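Local coordinates for cytidine deaminase (Mycobacterium leprae, PDB 3R2N), which probably catalyses the zinc-dependent hydrolytic deamination of cytidine to uridine in pyrimidine salvage, working as a homotetramer, at residues 8-13 with 77-82; 43-48 with 67-72; 87-92 with 111-116. One frame throughout, in Å; residues are numbered along the deposited sequence.

Contact 1. Residues 8-13 with 77-82; sequences VNWDTL and LVAVYC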
loop_
_atom_site.group_PDB
_atom_site.type_symbol
_atom_site.label_atom_id
_atom_site.label_comp_id
_atom_site.label_asym_id
_atom_site.label_seq_id
_atom_site.Cartn_x
_atom_site.Cartn_y
_atom_site.Cartn_z
ATOM N N VAL D 8 -29.376 -4.479 12.584
ATOM C CA VAL D 8 -28.471 -5.153 11.663
ATOM C C VAL D 8 -28.647 -6.661 11.814
ATOM O O VAL D 8 -28.608 -7.185 12.941
ATOM C CB VAL D 8 -26.998 -4.713 11.849
ATOM C CG1 VAL D 8 -26.064 -5.618 11.063
ATOM C CG2 VAL D 8 -26.819 -3.265 11.399
ATOM N N ASN D 9 -28.904 -7.324 10.684
ATOM C CA ASN D 9 -28.929 -8.786 10.621
ATOM C C ASN D 9 -27.543 -9.327 10.318
ATOM O O ASN D 9 -27.113 -9.363 9.170
ATOM C CB ASN D 9 -29.936 -9.309 9.588
ATOM C CG ASN D 9 -30.212 -10.810 9.746
ATOM O OD1 ASN D 9 -29.301 -11.612 9.980
ATOM N ND2 ASN D 9 -31.482 -11.191 9.617
ATOM N N TRP D 10 -26.851 -9.760 11.360
ATOM C CA TRP D 10 -25.467 -10.187 11.223
ATOM C C TRP D 10 -25.325 -11.541 10.521
ATOM O O TRP D 10 -24.347 -11.774 9.820
ATOM C CB TRP D 10 -24.778 -10.163 12.584
ATOM C CG TRP D 10 -24.707 -8.788 13.189
ATOM C CD1 TRP D 10 -25.542 -8.269 14.144
ATOM C CD2 TRP D 10 -23.743 -7.755 12.892
ATOM N NE1 TRP D 10 -25.153 -6.984 14.465
ATOM C CE2 TRP D 10 -24.059 -6.641 13.707
ATOM C CE3 TRP D 10 -22.642 -7.670 12.022
ATOM C CZ2 TRP D 10 -23.316 -5.454 13.684
ATOM C CZ3 TRP D 10 -21.901 -6.490 11.994
ATOM C CH2 TRP D 10 -22.245 -5.392 12.830
ATOM N N ASP D 11 -26.307 -12.419 10.711
ATOM C CA ASP D 11 -26.456 -13.629 9.897
ATOM C C ASP D 11 -26.371 -13.362 8.386
ATOM O O ASP D 11 -25.661 -14.063 7.652
ATOM C CB ASP D 11 -27.803 -14.285 10.198
ATOM C CG ASP D 11 -27.660 -15.588 10.944
ATOM O OD1 ASP D 11 -27.243 -16.590 10.291
ATOM O OD2 ASP D 11 -27.972 -15.611 12.166
ATOM N N THR D 12 -27.120 -12.369 7.918
ATOM C CA THR D 12 -27.159 -12.075 6.493
ATOM C C THR D 12 -25.779 -11.677 6.015
ATOM O O THR D 12 -25.285 -12.216 5.030
ATOM C CB THR D 12 -28.163 -10.991 6.186
ATOM O OG1 THR D 12 -29.460 -11.494 6.485
ATOM C CG2 THR D 12 -28.119 -10.599 4.725
ATOM N N LEU D 13 -25.149 -10.759 6.737
ATOM C CA LEU D 13 -23.776 -10.348 6.424
ATOM C C LEU D 13 -22.777 -11.532 6.412
ATOM O O LEU D 13 -21.940 -11.630 5.512
ATOM C CB LEU D 13 -23.326 -9.241 7.374
ATOM C CG LEU D 13 -24.076 -7.915 7.269
ATOM C CD1 LEU D 13 -23.467 -6.904 8.223
ATOM C CD2 LEU D 13 -24.075 -7.370 5.832
ATOM N N LEU D 77 -20.820 3.384 5.083
ATOM C CA LEU D 77 -20.916 2.035 5.637
ATOM C C LEU D 77 -21.584 2.065 6.986
ATOM O O LEU D 77 -21.370 2.975 7.779
ATOM C CB LEU D 77 -19.530 1.396 5.763
ATOM C CG LEU D 77 -18.822 0.976 4.473
ATOM C CD1 LEU D 77 -17.436 0.560 4.816
ATOM C CD2 LEU D 77 -19.545 -0.160 3.778
ATOM N N VAL D 78 -22.393 1.062 7.262
ATOM C CA VAL D 78 -23.102 1.033 8.520
ATOM C C VAL D 78 -22.773 -0.217 9.363
ATOM O O VAL D 78 -22.682 -0.140 10.590
ATOM C CB VAL D 78 -24.608 1.260 8.234
ATOM C CG1 VAL D 78 -25.501 0.392 9.066
ATOM C CG2 VAL D 78 -24.936 2.747 8.382
ATOM N N ALA D 79 -22.559 -1.359 8.710
ATOM C CA ALA D 79 -22.180 -2.573 9.428
ATOM C C ALA D 79 -21.334 -3.465 8.537
ATOM O O ALA D 79 -21.622 -3.598 7.346
ATOM C CB ALA D 79 -23.414 -3.322 9.938
ATOM N N VAL D 80 -20.304 -4.084 9.113
ATOM C CA VAL D 80 -19.355 -4.888 8.334
ATOM C C VAL D 80 -19.015 -6.199 9.051
ATOM O O VAL D 80 -18.802 -6.213 10.275
ATOM C CB VAL D 80 -18.038 -4.102 8.063
ATOM C CG1 VAL D 80 -17.030 -4.955 7.335
ATOM C CG2 VAL D 80 -18.319 -2.870 7.273
ATOM N N TYR D 81 -18.950 -7.285 8.274
ATOM C CA TYR D 81 -18.620 -8.616 8.780
ATOM C C TYR D 81 -17.571 -9.255 7.849
ATOM O O TYR D 81 -17.874 -9.568 6.682
ATOM C CB TYR D 81 -19.894 -9.478 8.799
ATOM C CG TYR D 81 -19.901 -10.671 9.753
ATOM C CD1 TYR D 81 -21.054 -11.027 10.435
ATOM C CD2 TYR D 81 -18.767 -11.459 9.949
ATOM C CE1 TYR D 81 -21.068 -12.128 11.321
ATOM C CE2 TYR D 81 -18.781 -12.566 10.812
ATOM C CZ TYR D 81 -19.922 -12.880 11.494
ATOM O OH TYR D 81 -19.908 -13.955 12.344
ATOM N N CYS D 82 -16.352 -9.433 8.362
ATOM C CA CYS D 82 -15.268 -10.045 7.598
ATOM C C CYS D 82 -15.077 -11.515 8.014
ATOM O O CYS D 82 -15.177 -11.867 9.210
ATOM C CB CYS D 82 -13.998 -9.225 7.816
ATOM S SG CYS D 82 -12.590 -9.585 6.781
#
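The start of helix 10-21 lies over strand 77-83, with the CA atoms of Leu13 and Tyr81 5.9 Å apart. Val8, Trp10 and Leu13 meet Ala79 and Tyr81. Three side chains of 8-13 touch the methyl of Ala79. Val8 straddles it, Val8 CG1 and CG2 each standing 3.7 Å from Ala79 CB. Trp10 CH2, on the six-membered side of the indole, is 3.7 Å from the same Ala79 CB. Leu13 reaches it with CD1. Val8 also packs within its own segment, its CG1 lying over one face of the Trp10 ring.

At the edge of the Trp10 ring are Val80 O and Tyr81 CD1. Trp10 CZ3 is 3.6 Å from Val80 O, which lies in the ring plane. Tyr81 CD1 is 4.0 Å from Trp10 CE3. A chi1 of -157° turns the Tyr81 ring to the helix start, at a slant to the Trp10 side chain. Tyr81 CD1 is 3.4 Å from Trp10 O. Tyr81 CB meets Leu13 CB at 3.7 Å.

Asn9 is the N-cap: Asn9 OD1 accepts from Thr12 N at 3.1 Å, the donor well above the carbonyl plane. The N-terminal end of helix 10-21 thus packs on the central strand of the deaminase sheet, at a classic beta bulge where Val78 and Ala79 both face Phe38. No hydrogen bond crosses; methyls, ring edges and carbonyl oxygens meet by van der Waals contact.

Contact 2. Residues 43-48 with 67-72; sequences RLITGV and SALYAT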
loop_
_atom_site.group_PDB
_atom_site.type_symbol
_atom_site.label_atom_id
_atom_site.label_comp_id
_atom_site.label_asym_id
_atom_site.label_seq_id
_atom_site.Cartn_x
_atom_site.Cartn_y
_atom_site.Cartn_z
ATOM N N ARG D 43 -28.399 -1.218 1.226
ATOM C CA ARG D 43 -27.836 -2.200 0.291
ATOM C C ARG D 43 -26.619 -2.949 0.831
ATOM O O ARG D 43 -25.814 -2.420 1.628
ATOM C CB ARG D 43 -27.534 -1.615 -1.102
ATOM C CG ARG D 43 -26.213 -0.909 -1.236
ATOM C CD ARG D 43 -26.148 -0.174 -2.570
ATOM N NE ARG D 43 -24.902 0.573 -2.705
ATOM C CZ ARG D 43 -24.696 1.814 -2.246
ATOM N NH1 ARG D 43 -23.507 2.391 -2.438
ATOM N NH2 ARG D 43 -25.665 2.496 -1.619
ATOM N N LEU D 44 -26.522 -4.196 0.387
ATOM C CA LEU D 44 -25.455 -5.098 0.773
ATOM C C LEU D 44 -24.330 -5.008 -0.243
ATOM O O LEU D 44 -24.560 -5.191 -1.432
ATOM C CB LEU D 44 -25.977 -6.531 0.819
ATOM C CG LEU D 44 -25.303 -7.449 1.845
ATOM C CD1 LEU D 44 -26.227 -8.623 2.166
ATOM C CD2 LEU D 44 -23.935 -7.954 1.424
ATOM N N ILE D 45 -23.122 -4.722 0.226
ATOM C CA ILE D 45 -21.949 -4.834 -0.611
ATOM C C ILE D 45 -20.963 -5.866 -0.074
ATOM O O ILE D 45 -21.083 -6.291 1.067
ATOM C CB ILE D 45 -21.298 -3.464 -0.929
ATOM C CG1 ILE D 45 -20.847 -2.728 0.343
ATOM C CG2 ILE D 45 -22.275 -2.643 -1.788
ATOM C CD1 ILE D 45 -20.206 -1.353 0.063
ATOM N N THR D 46 -20.030 -6.309 -0.919
ATOM C CA THR D 46 -19.069 -7.361 -0.556
ATOM C C THR D 46 -17.710 -7.043 -1.165
ATOM O O THR D 46 -17.587 -6.113 -1.960
ATOM C CB THR D 46 -19.465 -8.711 -1.123
ATOM O OG1 THR D 46 -19.331 -8.660 -2.558
ATOM C CG2 THR D 46 -20.893 -9.093 -0.735
ATOM N N GLY D 47 -16.705 -7.838 -0.788
ATOM C CA GLY D 47 -15.329 -7.678 -1.256
ATOM C C GLY D 47 -14.571 -8.950 -0.913
ATOM O O GLY D 47 -14.919 -9.636 0.062
ATOM N N VAL D 48 -13.577 -9.277 -1.735
ATOM C CA VAL D 48 -12.695 -10.418 -1.510
ATOM C C VAL D 48 -11.261 -9.934 -1.572
ATOM O O VAL D 48 -10.962 -8.910 -2.238
ATOM C CB VAL D 48 -12.861 -11.513 -2.592
ATOM C CG1 VAL D 48 -14.270 -12.091 -2.546
ATOM C CG2 VAL D 48 -12.536 -10.957 -3.993
ATOM N N SER D 67 -14.111 -0.170 -2.729
ATOM C CA SER D 67 -14.285 0.066 -4.186
ATOM C C SER D 67 -15.705 -0.206 -4.685
ATOM O O SER D 67 -16.173 0.461 -5.613
ATOM C CB SER D 67 -13.324 -0.797 -4.989
ATOM O OG SER D 67 -12.009 -0.453 -4.624
ATOM N N ALA D 68 -16.369 -1.206 -4.092
ATOM C CA ALA D 68 -17.729 -1.518 -4.482
ATOM C C ALA D 68 -18.679 -0.414 -3.972
ATOM O O ALA D 68 -19.610 -0.010 -4.669
ATOM C CB ALA D 68 -18.136 -2.931 -3.980
ATOM N N LEU D 69 -18.403 0.097 -2.769
ATOM C CA LEU D 69 -19.186 1.176 -2.183
ATOM C C LEU D 69 -19.310 2.358 -3.158
ATOM O O LEU D 69 -20.427 2.863 -3.380
ATOM C CB LEU D 69 -18.549 1.633 -0.878
ATOM C CG LEU D 69 -19.101 2.877 -0.189
ATOM C CD1 LEU D 69 -20.549 2.660 0.299
ATOM C CD2 LEU D 69 -18.167 3.249 0.943
ATOM N N TYR D 70 -18.168 2.789 -3.706
ATOM C CA TYR D 70 -18.126 3.867 -4.688
ATOM C C TYR D 70 -18.645 3.440 -6.060
ATOM O O TYR D 70 -19.384 4.196 -6.682
ATOM C CB TYR D 70 -16.751 4.578 -4.703
ATOM C CG TYR D 70 -16.652 5.351 -3.411
ATOM C CD1 TYR D 70 -17.284 6.613 -3.279
ATOM C CD2 TYR D 70 -16.047 4.786 -2.264
ATOM C CE1 TYR D 70 -17.270 7.307 -2.070
ATOM C CE2 TYR D 70 -16.026 5.483 -1.057
ATOM C CZ TYR D 70 -16.648 6.727 -0.960
ATOM O OH TYR D 70 -16.649 7.417 0.237
ATOM N N ALA D 71 -18.343 2.205 -6.477
ATOM C CA ALA D 71 -18.797 1.710 -7.779
ATOM C C ALA D 71 -20.334 1.761 -7.866
ATOM O O ALA D 71 -20.858 2.119 -8.898
ATOM C CB ALA D 71 -18.271 0.302 -8.061
ATOM N N THR D 72 -21.019 1.484 -6.751
ATOM C CA THR D 72 -22.466 1.523 -6.689
ATOM C C THR D 72 -23.067 2.855 -6.191
ATOM O O THR D 72 -24.246 2.901 -5.846
ATOM C CB THR D 72 -23.032 0.328 -5.837
ATOM O OG1 THR D 72 -22.496 0.387 -4.518
ATOM C CG2 THR D 72 -22.694 -1.054 -6.469
#
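Arg43 and Thr72 carry the polar part of this contact. The guanidinium grips one oxygen side-on with two nitrogens: Arg43 NE gives to Thr72 OG1 at 3.0 Å and Arg43 NH1 to the same Thr72 OG1 at 3.1 Å. The hydroxyl lies close to the guanidinium plane. The extended chain of Arg43, chi2 -170° and chi3 177°, carries the guanidinium to the helix end. Arg43 NH1 also makes a weak bond to Leu69 O at 3.3 Å, at the edge of the group, and Thr72 O lies over one face. Gly74 O takes a further bond from NH1, and Asp41 forms a salt bridge with NH2.

Thr72 OG1 gives its proton to Ala68 O at 2.9 Å and accepts from the two Arg43 nitrogens. Ala68 O also accepts from Thr72 N, and the two donors come from opposite faces of its carbonyl plane. The hydroxyl is thus fixed in direction.

The apolar part centres on Ile45. Ile45 CD1 is 3.5 Å from Leu69 CB, and Ile45 CB is 4.4 Å from Ala68 CB. A backbone contact adds to this, with Thr46 O 3.8 Å from Ala68 CB.

The axes of strand 44-48 and helix 67-71 approach to 8.1 Å, their N-to-C directions 138° apart, nearer antiparallel than parallel. This is helix-on-sheet packing in the alpha/beta cytidine deaminase fold. Helix 61-71 follows directly on the zinc ligand Cys60.

Contact 3. Residues 87-92 with 111-116; sequences GDSLMP and MTPKGV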
loop_
_atom_site.group_PDB
_atom_site.type_symbol
_atom_site.label_atom_id
_atom_site.label_comp_id
_atom_site.label_asym_id
_atom_site.label_seq_id
_atom_site.Cartn_x
_atom_site.Cartn_y
_atom_site.Cartn_z
ATOM N N GLY D 87 -15.333 -19.332 7.895
ATOM C CA GLY D 87 -16.509 -18.496 8.076
ATOM C C GLY D 87 -16.550 -17.803 9.425
ATOM O O GLY D 87 -17.547 -17.180 9.781
ATOM N N ASP D 88 -15.458 -17.904 10.173
ATOM C CA ASP D 88 -15.346 -17.243 11.460
ATOM C C ASP D 88 -15.037 -15.749 11.284
ATOM O O ASP D 88 -14.456 -15.312 10.264
ATOM C CB ASP D 88 -14.300 -17.956 12.331
ATOM C CG ASP D 88 -14.835 -19.297 12.935
ATOM O OD1 ASP D 88 -15.992 -19.326 13.425
ATOM O OD2 ASP D 88 -14.103 -20.317 12.918
ATOM N N SER D 89 -15.464 -14.975 12.273
ATOM C CA SER D 89 -15.266 -13.547 12.289
ATOM C C SER D 89 -13.784 -13.181 12.204
ATOM O O SER D 89 -12.954 -13.826 12.834
ATOM C CB SER D 89 -15.830 -12.985 13.575
ATOM O OG SER D 89 -15.784 -11.586 13.485
ATOM N N LEU D 90 -13.449 -12.143 11.451
ATOM C CA LEU D 90 -12.053 -11.788 11.273
ATOM C C LEU D 90 -11.822 -10.298 11.542
ATOM O O LEU D 90 -12.586 -9.466 11.096
ATOM C CB LEU D 90 -11.611 -12.193 9.868
ATOM C CG LEU D 90 -10.154 -12.246 9.416
ATOM C CD1 LEU D 90 -9.302 -13.221 10.279
ATOM C CD2 LEU D 90 -10.090 -12.625 7.945
ATOM N N MET D 91 -10.778 -9.971 12.297
ATOM C CA MET D 91 -10.450 -8.571 12.620
ATOM C C MET D 91 -9.779 -7.804 11.458
ATOM O O MET D 91 -8.832 -8.298 10.876
ATOM C CB MET D 91 -9.552 -8.499 13.852
ATOM C CG MET D 91 -10.289 -8.706 15.157
ATOM S SD MET D 91 -11.471 -7.399 15.582
ATOM C CE MET D 91 -10.484 -5.921 15.367
ATOM N N PRO D 92 -10.278 -6.598 11.121
ATOM C CA PRO D 92 -9.607 -5.825 10.055
ATOM C C PRO D 92 -8.184 -5.447 10.460
ATOM O O PRO D 92 -7.951 -5.043 11.602
ATOM C CB PRO D 92 -10.474 -4.564 9.924
ATOM C CG PRO D 92 -11.797 -4.951 10.484
ATOM C CD PRO D 92 -11.539 -5.966 11.556
ATOM N N MET D 111 -18.339 -6.671 13.149
ATOM C CA MET D 111 -18.360 -7.920 13.937
ATOM C C MET D 111 -16.918 -8.390 14.231
ATOM O O MET D 111 -16.045 -8.305 13.384
ATOM C CB MET D 111 -19.188 -9.003 13.233
ATOM C CG MET D 111 -19.239 -10.350 13.945
ATOM S SD MET D 111 -19.990 -10.246 15.562
ATOM C CE MET D 111 -21.728 -10.393 15.117
ATOM N N THR D 112 -16.664 -8.822 15.456
ATOM C CA THR D 112 -15.327 -9.258 15.888
ATOM C C THR D 112 -15.466 -10.577 16.629
ATOM O O THR D 112 -16.563 -10.895 17.093
ATOM C CB THR D 112 -14.631 -8.248 16.850
ATOM O OG1 THR D 112 -15.018 -8.512 18.217
ATOM C CG2 THR D 112 -14.930 -6.816 16.475
ATOM N N PRO D 113 -14.368 -11.365 16.721
ATOM C CA PRO D 113 -14.353 -12.619 17.492
ATOM C C PRO D 113 -15.006 -12.499 18.859
ATOM O O PRO D 113 -15.523 -13.489 19.368
ATOM C CB PRO D 113 -12.856 -12.895 17.663
ATOM C CG PRO D 113 -12.245 -12.348 16.372
ATOM C CD PRO D 113 -13.145 -11.218 15.903
ATOM N N LYS D 114 -14.972 -11.288 19.431
ATOM C CA LYS D 114 -15.575 -10.967 20.729
ATOM C C LYS D 114 -16.900 -10.193 20.640
ATOM O O LYS D 114 -17.302 -9.539 21.618
ATOM C CB LYS D 114 -14.596 -10.132 21.565
ATOM C CG LYS D 114 -13.335 -10.873 22.040
ATOM C CD LYS D 114 -12.256 -9.885 22.553
ATOM C CE LYS D 114 -12.798 -8.933 23.648
ATOM N NZ LYS D 114 -11.825 -7.846 23.983
ATOM N N GLY D 115 -17.583 -10.259 19.499
ATOM C CA GLY D 115 -18.851 -9.543 19.339
ATOM C C GLY D 115 -18.732 -8.211 18.615
ATOM O O GLY D 115 -17.654 -7.826 18.175
ATOM N N VAL D 116 -19.846 -7.504 18.486
ATOM C CA VAL D 116 -19.888 -6.248 17.745
ATOM C C VAL D 116 -19.092 -5.150 18.442
ATOM O O VAL D 116 -19.199 -4.969 19.643
ATOM C CB VAL D 116 -21.349 -5.793 17.573
ATOM C CG1 VAL D 116 -21.434 -4.464 16.782
ATOM C CG2 VAL D 116 -22.175 -6.903 16.892
#
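Ser89 meets the bend between Thr112 and Pro113, and Met91 meets Thr112. OG of Ser89 is anti to the backbone N (chi1 -172°), which carries it to the bend. There Ser89 OG sits 3.3 Å from Thr112 C and 3.6 Å from Pro113 CD. Met111 O is also close to Ser89 OG at 3.3 Å, but the angle is poor and the pair is not a hydrogen bond. The Met111 side chain meets Ser89 OG with CG alone, then bends so that its end leads away.

Met91 and Thr112 lie side by side and point the same way. The sulfur does the touching: Met91 SD is 3.5 Å from Thr112 CB and nearly as close to the methyl CG2. The Met91 and Pro113 side chains cross, Met91 CG 3.9 Å from Pro113 CD. Beyond CG, bends at chi2 and chi3 carry the sulfur to Thr112. The proline ring therefore has Ser89 OG and Met91 CG near its CD corner.

Thr112 turns its carbon side to Met91 and uses its hydroxyl within its own hairpin. Thr112 OG1 donates to Gly115 O at 2.7 Å, in the carbonyl plane and on a lone pair. The same Thr112 OG1 accepts from Lys114 N at 3.0 Å, an ST turn. A type I turn from Thr112 to Gly115 is closed by Gly115 N bonding to Thr112 O.

The contact lies at the surface. It sets the loop between strand 77-83 and helix 94-104 against the hairpin of strands 109-112 and 115-118. Tyr81 of strand 77-83 touches both Ser89 and Met111. Met91 also packs on Arg97 of helix 94-104 and on Pro124 of the third subunit.

Overall arrangement
All three contacts reach the same mixed sheet. Contacts 1 and 2 are partly buried and each sets a helix on it: helix 10-21 in contact 1, helix 61-71 in contact 2. They touch through Thr12 with Leu44 and Leu77 with Ile45. Contact 3 lies at the surface and joins loop to hairpin. It meets contact 1 directly, through probable hydrogen bonds from Leu90 N to Cys82 O and Met111 N to Val80 O. Contacts 2 and 3 do not touch; their centres are about 19 Å apart. Contact 1 is mainly apolar, and contact 2 adds an arginine grip at a helix end. No hydrogen bond crosses contact 3; its segments bond to strand 77-83 and within the hairpin turn.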